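Local atomic coordinates of proline dehydrogenase (Bradyrhizobium japonicum USDA 110, PDB entry 3HAZ), a protein that is a bifunctional flavoenzyme that probably oxidises proline to glutamate in two successive dehydrogenase steps, the first using FAD and the second NAD+. Residues I313-K318 with V340-G345; M371-Y376 with T396-T401; N765-D770 with R798-Q803. All blocks are in the same frame, centred on the assembly; numbering follows the deposited sequence.

Contact 1 of 3, residues I313-K318 with V340-G345; sequences IQAYQK and VRLVKG. With FAD (flavin-adenine dinucleotide), chain C.
The carbonyl O of Gly345, whose CA sits over the face of the Tyr316 ring, accepts from two ribose hydroxyls of FAD, O2B at 2.6 Å and O3B at 3.0 Å, and weakly from O4'. Gly345 CA stands 3.5 Å from the Tyr316 centroid, 9° off the ring normal, a CH-pi contact in which the bare glycine backbone lies close against the ring. Tyr316 CG falls between its backbone N and carbonyl carbon (chi1 75°), which folds the ring back onto the glycine, while its OH bonds to Tyr347. With an alanine in place of Tyr316 this face would be gone, probably opening a gap beside Gly345 and letting the ribose-binding carbonyl shift. The segments take in the C-terminal ends of neighbouring parallel strands of the proline dehydrogenase barrel, joined through helix 320-333, and the loops that follow, at the end where the flavin lies. Ala315 N donates to Val343 O (2.7 Å), and backbone bonding goes on beyond the last bridge through Tyr316 N to Lys344 O (2.9 Å). Gln314 NE2 donates almost straight to flavin O2 (2.6 Å, 173°), and its OE1 takes Gln317 NE2 from above the carbonyl plane. Val343 CG1 packs 3.6 Å from flavin N10. The extended Lys344 carries NZ to pyrophosphate O2A (2.9 Å), where Asp373 also meets it.

Contact 2 of 3, residues M371-Y376 with T396-T401; sequences MTDLNY and THNALT. With FAD (flavin-adenine dinucleotide), chain C.
Tyr376 sets CG opposite its backbone N (chi1 -173°), which carries its ring across to helix 399-409, while Thr401, whose chi1 of -53° keeps OG1 beside the backbone N and CG2 anti to it, presents CG2 to the ring. The two side chains cross at about a right angle, and Thr401 CG2 rests 3.5 Å from Tyr376 CE2, approaching the ring obliquely. Thr396 CG2 lies more loosely against the Tyr376 hydroxyl, which is bonded to Leu342 O. This modest apolar contact sits beside a binding site for the FAD pyrophosphate at the C-terminal end of the barrel strands. Thr396 OG1 donates to FAD O1P (2.6 Å) and accepts Asn398 N, forming an ST turn; the intervening amide, His397 N, reaches FAD O2P at 2.7 Å. Asn398 works in two directions. Its ND2 donates to FAD O2A (2.9 Å), whereas OD1 caps the helix by accepting Thr401 N (2.9 Å), which comes from 57° out of the carbonyl plane, and more weakly Leu400 N. A water joins the segments, donating to Asp373 OD2 (2.7 Å) and accepting from Asn398 ND2 (3.1 Å). On the other helix, Thr372 OG1 donates to adenine N3A (2.7 Å). From segment 396-401 the phosphate oxygens thus receive a hydroxyl, a main-chain amide and a side-chain amide next to a helix N-terminus, whose dipole is likely to favour the negative charge, while Asp373, salt-bridged to Lys369 as well as Lys344, probably holds their ammonium groups in place beside the cofactor.

Contact 3 of 3, residues N765-D770 with R798-Q803; sequences NAMIAD and RLLFVQ
Phe801 turns its ring edge toward the neighbouring strand: with CG beside its backbone N (chi1 -67°), the ring brings CE2 to 3.9 Å from Ala766 CB, and both that methyl and Met767 O lie in the ring plane. Ile768 CG1 approaches the same ring obliquely, and Phe801 and Ile768 are both covered by helix 902-911. On the reverse face of the sheet, Met767 and Leu800 run side by side in the same direction, each with CG anti to its backbone N (chi1 173° in both). Leu800 CD1 thereby comes within 3.9 Å of Met767 CG and also faces Ala769 CB at 4.3 Å, while the methionine bends at its last torsion and leads away. At the far end the extended Gln803 lays its amide against Asp770 CB, with OE1 and CD both 3.3 Å from that carbon; Gln803 OE1 is bonded to Ala771 N, and Asp770 OD2 to Ser922. The two strands are parallel neighbours in the middle of a mixed sheet of the aldehyde dehydrogenase half, between strands 891-897 and 917-921, and helix 775-787 links them in a beta-alpha-beta unit. Bonds such as Phe801 N to Met767 O (2.7 Å) hold them in register. Asn765 O accepts two amides, Arg798 N at 2.8 Å and Leu799 N at 3.0 Å, and Arg798 CB and CG pass along the backbone of Asn765. Asn765 ND2 donates to the carbonyl O of Cys794, the predicted active-site cysteine, and to Ala796 O, while Arg798 NH1 bonds to Gly791 O; these polar groups are therefore likely to steady the loop that carries the cysteine.

The three contacts follow one another along the chain without interleaving. Contacts 1 and 2 belong to the proline dehydrogenase barrel, with centres about 10 Å apart, and share one FAD molecule: strands 309-314 and 338-343 and the loops after them lead on to helix 369-384, strand 390-395 and helix 399-409. They touch directly, through the Lys344 NZ to Asp373 OD1 salt bridge (2.6 Å) and the packing of Tyr376 on Lys344. Contact 3 lies in the aldehyde dehydrogenase half on the opposite side of the chain's centre, about 39 Å from contact 1 and 44 Å from contact 2 between centres. One polypeptide thus carries both catalytic units, one built on a parallel barrel, the other on mixed sheets.

Contact 1 of 3, residues I313-K318 with V340-G345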
# COMPACT_ATOMS: atom_id res chain seq x y z
N ILE A 313 49.81 0.10 0.97
CA ILE A 313 48.90 0.30 -0.15
C ILE A 313 47.51 -0.18 0.25
O ILE A 313 47.35 -1.31 0.73
CB ILE A 313 49.37 -0.46 -1.40
CG1 ILE A 313 50.78 -0.03 -1.80
CG2 ILE A 313 48.40 -0.24 -2.56
CD1 ILE A 313 51.42 -0.94 -2.84
N GLN A 314 46.51 0.68 0.07
CA GLN A 314 45.15 0.39 0.51
C GLN A 314 44.31 -0.25 -0.60
O GLN A 314 43.98 0.39 -1.60
CB GLN A 314 44.47 1.67 0.99
CG GLN A 314 45.19 2.40 2.13
CD GLN A 314 45.08 3.91 2.00
OE1 GLN A 314 45.23 4.46 0.91
NE2 GLN A 314 44.81 4.59 3.12
N ALA A 315 43.95 -1.51 -0.40
CA ALA A 315 43.19 -2.25 -1.39
C ALA A 315 41.74 -1.77 -1.52
O ALA A 315 41.07 -2.11 -2.48
CB ALA A 315 43.23 -3.75 -1.09
N TYR A 316 41.25 -0.99 -0.55
CA TYR A 316 39.89 -0.50 -0.68
C TYR A 316 39.77 0.61 -1.72
O TYR A 316 38.68 1.03 -2.08
CB TYR A 316 39.25 -0.13 0.68
CG TYR A 316 39.69 1.17 1.34
CD1 TYR A 316 40.79 1.91 0.89
CD2 TYR A 316 39.02 1.64 2.47
CE1 TYR A 316 41.18 3.09 1.53
CE2 TYR A 316 39.39 2.81 3.12
CZ TYR A 316 40.48 3.54 2.65
OH TYR A 316 40.85 4.70 3.30
N GLN A 317 40.92 1.04 -2.24
CA GLN A 317 40.94 2.03 -3.32
C GLN A 317 40.96 1.35 -4.68
O GLN A 317 41.67 0.36 -4.88
CB GLN A 317 42.16 2.95 -3.21
CG GLN A 317 42.18 3.83 -1.97
CD GLN A 317 42.94 5.12 -2.22
OE1 GLN A 317 42.75 5.78 -3.24
NE2 GLN A 317 43.80 5.49 -1.27
N LYS A 318 40.19 1.88 -5.61
CA LYS A 318 40.16 1.35 -6.97
C LYS A 318 41.54 1.47 -7.63
O LYS A 318 41.88 0.68 -8.50
CB LYS A 318 39.08 2.07 -7.79
CG LYS A 318 37.71 2.07 -7.10
CD LYS A 318 36.70 2.92 -7.86
CE LYS A 318 35.32 2.87 -7.19
NZ LYS A 318 34.38 3.92 -7.73
N VAL A 340 56.48 -4.28 1.22
CA VAL A 340 55.25 -3.58 0.86
C VAL A 340 54.06 -4.12 1.65
O VAL A 340 53.72 -5.29 1.55
CB VAL A 340 54.97 -3.73 -0.63
CG1 VAL A 340 53.71 -2.99 -1.01
CG2 VAL A 340 56.17 -3.23 -1.43
N ARG A 341 53.44 -3.25 2.43
CA ARG A 341 52.30 -3.63 3.26
C ARG A 341 50.98 -3.44 2.53
O ARG A 341 50.66 -2.34 2.07
CB ARG A 341 52.27 -2.81 4.55
CG ARG A 341 51.13 -3.23 5.47
CD ARG A 341 50.80 -2.14 6.48
NE ARG A 341 51.92 -1.87 7.37
CZ ARG A 341 52.21 -0.66 7.84
NH1 ARG A 341 51.45 0.38 7.49
NH2 ARG A 341 53.24 -0.49 8.63
N LEU A 342 50.22 -4.52 2.42
CA LEU A 342 48.88 -4.44 1.84
C LEU A 342 47.85 -4.41 2.95
O LEU A 342 47.82 -5.28 3.82
CB LEU A 342 48.62 -5.63 0.91
CG LEU A 342 47.34 -5.55 0.09
CD1 LEU A 342 47.43 -4.45 -0.97
CD2 LEU A 342 47.02 -6.91 -0.54
N VAL A 343 47.00 -3.38 2.93
CA VAL A 343 45.94 -3.23 3.91
C VAL A 343 44.65 -2.99 3.15
O VAL A 343 44.67 -2.70 1.95
CB VAL A 343 46.17 -2.00 4.81
CG1 VAL A 343 47.57 -2.02 5.42
CG2 VAL A 343 45.95 -0.72 4.00
N LYS A 344 43.52 -3.09 3.83
CA LYS A 344 42.27 -2.71 3.21
C LYS A 344 42.12 -1.19 3.22
O LYS A 344 42.12 -0.56 2.15
CB LYS A 344 41.10 -3.46 3.85
CG LYS A 344 41.15 -4.96 3.50
CD LYS A 344 40.14 -5.83 4.24
CE LYS A 344 40.43 -7.31 3.93
NZ LYS A 344 39.50 -8.24 4.61
N GLY A 345 42.05 -0.58 4.40
CA GLY A 345 42.02 0.88 4.47
C GLY A 345 41.30 1.44 5.68
O GLY A 345 40.22 0.97 6.04
PA FAD C . 37.83 -6.57 7.83
O1A FAD C . 36.62 -6.60 8.92
O2A FAD C . 37.88 -7.78 7.01
O5B FAD C . 37.60 -5.30 6.84
C5B FAD C . 37.40 -4.04 7.42
C4B FAD C . 37.50 -2.95 6.35
O4B FAD C . 36.89 -3.18 4.97
C3B FAD C . 37.74 -1.58 6.55
O3B FAD C . 38.74 -1.18 7.46
C2B FAD C . 37.66 -0.99 5.16
O2B FAD C . 38.88 -0.68 4.52
C1B FAD C . 36.75 -1.90 4.40
N9A FAD C . 35.34 -1.58 4.38
C8A FAD C . 34.44 -1.55 5.44
N7A FAD C . 33.20 -1.26 4.93
C5A FAD C . 33.34 -1.10 3.53
C6A FAD C . 32.36 -0.77 2.44
N6A FAD C . 30.96 -0.54 2.76
N1A FAD C . 32.75 -0.70 1.19
C2A FAD C . 34.10 -0.93 0.85
N3A FAD C . 35.05 -1.24 1.90
C4A FAD C . 34.64 -1.32 3.21
N1 FAD C . 45.04 1.40 6.68
C2 FAD C . 45.36 2.54 5.98
O2 FAD C . 44.37 3.22 5.31
N3 FAD C . 46.71 3.03 5.98
C4 FAD C . 47.68 2.37 6.68
O4 FAD C . 49.01 2.80 6.62
C4X FAD C . 47.35 1.18 7.41
N5 FAD C . 48.41 0.44 8.18
C5X FAD C . 48.06 -0.73 8.90
C6 FAD C . 49.10 -1.45 9.66
C7 FAD C . 48.75 -2.61 10.38
C7M FAD C . 49.83 -3.34 11.18
C8 FAD C . 47.36 -3.12 10.37
C8M FAD C . 46.95 -4.38 11.15
C9 FAD C . 46.37 -2.43 9.64
C9A FAD C . 46.72 -1.20 8.90
N10 FAD C . 45.70 -0.48 8.14
C10 FAD C . 46.06 0.71 7.40
C1' FAD C . 44.31 -1.02 7.95
C2' FAD C . 43.25 -0.55 8.98
O2' FAD C . 43.88 0.02 10.12
C3' FAD C . 42.34 -1.74 9.33
O3' FAD C . 43.01 -2.61 10.25
C4' FAD C . 41.90 -2.57 8.07
O4' FAD C . 41.43 -1.86 6.98
C5' FAD C . 40.95 -3.74 8.45
O5' FAD C . 40.98 -4.80 7.51
P FAD C . 40.69 -6.33 8.07
O1P FAD C . 40.90 -7.42 6.82
O2P FAD C . 41.58 -6.62 9.20
O3P FAD C . 39.18 -6.33 8.69

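Contact 2 of 3, residues M371-Y376 with T396-T401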
# COMPACT_ATOMS: atom_id res chain seq x y z
N MET A 371 33.59 -5.99 -2.10
CA MET A 371 34.44 -5.53 -3.19
C MET A 371 35.85 -5.20 -2.67
O MET A 371 36.85 -5.44 -3.36
CB MET A 371 33.83 -4.32 -3.90
CG MET A 371 32.70 -4.66 -4.88
SD MET A 371 33.25 -5.69 -6.27
CE MET A 371 34.21 -4.54 -7.26
N THR A 372 35.93 -4.65 -1.47
CA THR A 372 37.23 -4.41 -0.86
C THR A 372 37.93 -5.74 -0.61
O THR A 372 39.12 -5.90 -0.87
CB THR A 372 37.13 -3.62 0.45
OG1 THR A 372 36.83 -2.25 0.15
CG2 THR A 372 38.44 -3.68 1.24
N ASP A 373 37.16 -6.71 -0.11
CA ASP A 373 37.69 -8.03 0.18
C ASP A 373 38.17 -8.72 -1.09
O ASP A 373 39.23 -9.35 -1.10
CB ASP A 373 36.65 -8.90 0.90
CG ASP A 373 36.58 -8.60 2.39
OD1 ASP A 373 37.49 -7.92 2.92
OD2 ASP A 373 35.60 -9.04 3.03
N LEU A 374 37.40 -8.60 -2.17
CA LEU A 374 37.81 -9.12 -3.47
C LEU A 374 39.08 -8.46 -3.98
O LEU A 374 39.99 -9.13 -4.45
CB LEU A 374 36.71 -8.89 -4.52
CG LEU A 374 35.60 -9.93 -4.67
CD1 LEU A 374 34.72 -9.54 -5.84
CD2 LEU A 374 36.18 -11.32 -4.88
N ASN A 375 39.13 -7.13 -3.92
CA ASN A 375 40.29 -6.42 -4.42
C ASN A 375 41.54 -6.72 -3.59
O ASN A 375 42.66 -6.75 -4.12
CB ASN A 375 40.05 -4.91 -4.50
CG ASN A 375 40.95 -4.23 -5.52
OD1 ASN A 375 41.05 -4.67 -6.66
ND2 ASN A 375 41.62 -3.17 -5.11
N TYR A 376 41.36 -6.95 -2.29
CA TYR A 376 42.49 -7.27 -1.43
C TYR A 376 43.14 -8.59 -1.85
O TYR A 376 44.36 -8.68 -1.97
CB TYR A 376 42.06 -7.33 0.04
CG TYR A 376 43.22 -7.50 1.01
CD1 TYR A 376 43.72 -6.41 1.73
CD2 TYR A 376 43.82 -8.75 1.20
CE1 TYR A 376 44.78 -6.56 2.63
CE2 TYR A 376 44.88 -8.91 2.08
CZ TYR A 376 45.35 -7.82 2.80
OH TYR A 376 46.40 -8.00 3.67
N THR A 396 46.06 -7.73 8.24
CA THR A 396 44.64 -8.00 8.31
C THR A 396 44.35 -8.83 9.54
O THR A 396 45.18 -9.64 9.96
CB THR A 396 44.14 -8.76 7.06
OG1 THR A 396 42.77 -9.16 7.25
CG2 THR A 396 44.99 -10.00 6.82
N HIS A 397 43.17 -8.65 10.13
CA HIS A 397 42.75 -9.52 11.23
C HIS A 397 41.57 -10.39 10.81
O HIS A 397 40.86 -10.95 11.65
CB HIS A 397 42.42 -8.70 12.48
CG HIS A 397 43.47 -7.69 12.84
ND1 HIS A 397 43.25 -6.33 12.77
CD2 HIS A 397 44.74 -7.85 13.28
CE1 HIS A 397 44.34 -5.69 13.15
NE2 HIS A 397 45.26 -6.59 13.46
N ASN A 398 41.36 -10.51 9.51
CA ASN A 398 40.26 -11.30 8.96
C ASN A 398 40.72 -12.73 8.67
O ASN A 398 41.62 -12.93 7.85
CB ASN A 398 39.73 -10.61 7.70
CG ASN A 398 38.60 -11.37 7.04
OD1 ASN A 398 38.62 -12.59 6.94
ND2 ASN A 398 37.60 -10.63 6.56
N ALA A 399 40.11 -13.72 9.33
CA ALA A 399 40.53 -15.13 9.21
C ALA A 399 40.38 -15.70 7.79
O ALA A 399 41.22 -16.49 7.34
CB ALA A 399 39.76 -16.01 10.20
N LEU A 400 39.33 -15.30 7.10
CA LEU A 400 39.11 -15.73 5.73
C LEU A 400 40.15 -15.11 4.80
O LEU A 400 40.69 -15.78 3.91
CB LEU A 400 37.70 -15.35 5.26
CG LEU A 400 37.36 -15.75 3.82
CD1 LEU A 400 37.49 -17.26 3.63
CD2 LEU A 400 35.97 -15.28 3.44
N THR A 401 40.44 -13.83 5.00
CA THR A 401 41.46 -13.16 4.20
C THR A 401 42.81 -13.85 4.40
O THR A 401 43.51 -14.14 3.42
CB THR A 401 41.58 -11.67 4.57
OG1 THR A 401 40.29 -11.06 4.50
CG2 THR A 401 42.52 -10.95 3.61
PA FAD C . 37.83 -6.57 7.83
O1A FAD C . 36.62 -6.60 8.92
O2A FAD C . 37.88 -7.78 7.01
O5B FAD C . 37.60 -5.30 6.84
C5B FAD C . 37.40 -4.04 7.42
C4B FAD C . 37.50 -2.95 6.35
O4B FAD C . 36.89 -3.18 4.97
C3B FAD C . 37.74 -1.58 6.55
O3B FAD C . 38.74 -1.18 7.46
C2B FAD C . 37.66 -0.99 5.16
O2B FAD C . 38.88 -0.68 4.52
C1B FAD C . 36.75 -1.90 4.40
N9A FAD C . 35.34 -1.58 4.38
C8A FAD C . 34.44 -1.55 5.44
N7A FAD C . 33.20 -1.26 4.93
C5A FAD C . 33.34 -1.10 3.53
C6A FAD C . 32.36 -0.77 2.44
N6A FAD C . 30.96 -0.54 2.76
N1A FAD C . 32.75 -0.70 1.19
C2A FAD C . 34.10 -0.93 0.85
N3A FAD C . 35.05 -1.24 1.90
C4A FAD C . 34.64 -1.32 3.21
N1 FAD C . 45.04 1.40 6.68
C2 FAD C . 45.36 2.54 5.98
O2 FAD C . 44.37 3.22 5.31
N3 FAD C . 46.71 3.03 5.98
C4 FAD C . 47.68 2.37 6.68
O4 FAD C . 49.01 2.80 6.62
C4X FAD C . 47.35 1.18 7.41
N5 FAD C . 48.41 0.44 8.18
C5X FAD C . 48.06 -0.73 8.90
C6 FAD C . 49.10 -1.45 9.66
C7 FAD C . 48.75 -2.61 10.38
C7M FAD C . 49.83 -3.34 11.18
C8 FAD C . 47.36 -3.12 10.37
C8M FAD C . 46.95 -4.38 11.15
C9 FAD C . 46.37 -2.43 9.64
C9A FAD C . 46.72 -1.20 8.90
N10 FAD C . 45.70 -0.48 8.14
C10 FAD C . 46.06 0.71 7.40
C1' FAD C . 44.31 -1.02 7.95
C2' FAD C . 43.25 -0.55 8.98
O2' FAD C . 43.88 0.02 10.12
C3' FAD C . 42.34 -1.74 9.33
O3' FAD C . 43.01 -2.61 10.25
C4' FAD C . 41.90 -2.57 8.07
O4' FAD C . 41.43 -1.86 6.98
C5' FAD C . 40.95 -3.74 8.45
O5' FAD C . 40.98 -4.80 7.51
P FAD C . 40.69 -6.33 8.07
O1P FAD C . 40.90 -7.42 6.82
O2P FAD C . 41.58 -6.62 9.20
O3P FAD C . 39.18 -6.33 8.69
O HOH W 1 35.89 -11.48 4.11

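Contact 3 of 3, residues N765-D770 with R798-Q803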
# COMPACT_ATOMS: atom_id res chain seq x y z
N ASN A 765 30.94 36.54 15.28
CA ASN A 765 30.72 35.11 15.44
C ASN A 765 31.71 34.47 16.40
O ASN A 765 32.92 34.64 16.26
CB ASN A 765 30.75 34.42 14.07
CG ASN A 765 29.82 35.09 13.06
OD1 ASN A 765 28.67 35.40 13.37
ND2 ASN A 765 30.33 35.34 11.86
N ALA A 766 31.18 33.73 17.37
CA ALA A 766 31.98 33.09 18.40
C ALA A 766 32.11 31.59 18.16
O ALA A 766 31.30 30.99 17.44
CB ALA A 766 31.36 33.33 19.78
N MET A 767 33.13 31.01 18.76
CA MET A 767 33.22 29.56 18.90
C MET A 767 33.50 29.23 20.36
O MET A 767 34.28 29.92 21.02
CB MET A 767 34.33 28.98 18.02
CG MET A 767 34.57 27.49 18.28
SD MET A 767 35.84 26.74 17.25
CE MET A 767 35.03 26.70 15.65
N ILE A 768 32.86 28.19 20.87
CA ILE A 768 33.15 27.71 22.21
C ILE A 768 33.81 26.34 22.10
O ILE A 768 33.25 25.41 21.51
CB ILE A 768 31.88 27.61 23.07
CG1 ILE A 768 31.16 28.96 23.09
CG2 ILE A 768 32.22 27.15 24.48
CD1 ILE A 768 29.82 28.92 23.82
N ALA A 769 35.03 26.23 22.64
CA ALA A 769 35.74 24.96 22.66
C ALA A 769 36.10 24.58 24.10
O ALA A 769 36.77 25.34 24.79
CB ALA A 769 37.01 25.04 21.79
N ASP A 770 35.65 23.40 24.54
CA ASP A 770 35.99 22.93 25.89
C ASP A 770 37.12 21.91 25.84
O ASP A 770 37.62 21.59 24.76
CB ASP A 770 34.75 22.38 26.64
CG ASP A 770 34.21 21.08 26.06
OD1 ASP A 770 34.96 20.31 25.43
OD2 ASP A 770 33.01 20.82 26.27
N ARG A 798 35.16 35.15 14.68
CA ARG A 798 35.80 36.38 15.15
C ARG A 798 36.25 36.25 16.60
O ARG A 798 37.19 36.92 17.02
CB ARG A 798 34.85 37.58 15.00
CG ARG A 798 34.12 37.66 13.67
CD ARG A 798 35.10 37.88 12.52
NE ARG A 798 34.42 38.18 11.26
CZ ARG A 798 35.04 38.28 10.09
NH1 ARG A 798 34.35 38.56 8.99
NH2 ARG A 798 36.35 38.09 10.01
N LEU A 799 35.57 35.39 17.36
CA LEU A 799 35.84 35.29 18.79
C LEU A 799 35.86 33.85 19.29
O LEU A 799 34.83 33.20 19.38
CB LEU A 799 34.81 36.10 19.57
CG LEU A 799 35.02 36.17 21.08
CD1 LEU A 799 36.43 36.65 21.38
CD2 LEU A 799 33.99 37.09 21.72
N LEU A 800 37.05 33.36 19.64
CA LEU A 800 37.18 32.01 20.19
C LEU A 800 37.19 32.02 21.71
O LEU A 800 38.03 32.68 22.32
CB LEU A 800 38.46 31.33 19.67
CG LEU A 800 38.83 29.97 20.28
CD1 LEU A 800 37.81 28.87 19.93
CD2 LEU A 800 40.21 29.56 19.83
N PHE A 801 36.26 31.29 22.32
CA PHE A 801 36.30 31.01 23.75
C PHE A 801 36.89 29.61 23.94
O PHE A 801 36.43 28.65 23.34
CB PHE A 801 34.90 31.04 24.36
CG PHE A 801 34.25 32.40 24.36
CD1 PHE A 801 34.43 33.28 25.42
CD2 PHE A 801 33.42 32.79 23.31
CE1 PHE A 801 33.81 34.51 25.44
CE2 PHE A 801 32.80 34.02 23.32
CZ PHE A 801 32.99 34.89 24.38
N VAL A 802 37.93 29.51 24.77
CA VAL A 802 38.60 28.23 25.00
C VAL A 802 38.84 28.02 26.49
O VAL A 802 39.26 28.94 27.19
CB VAL A 802 39.95 28.19 24.26
CG1 VAL A 802 40.80 29.40 24.64
CG2 VAL A 802 40.68 26.89 24.59
N GLN A 803 38.55 26.82 26.98
CA GLN A 803 38.67 26.55 28.41
C GLN A 803 40.14 26.66 28.82
O GLN A 803 41.03 26.27 28.07
CB GLN A 803 38.09 25.17 28.78
CG GLN A 803 36.60 25.19 29.09
CD GLN A 803 36.03 23.80 29.38
OE1 GLN A 803 36.73 22.80 29.29
NE2 GLN A 803 34.75 23.75 29.72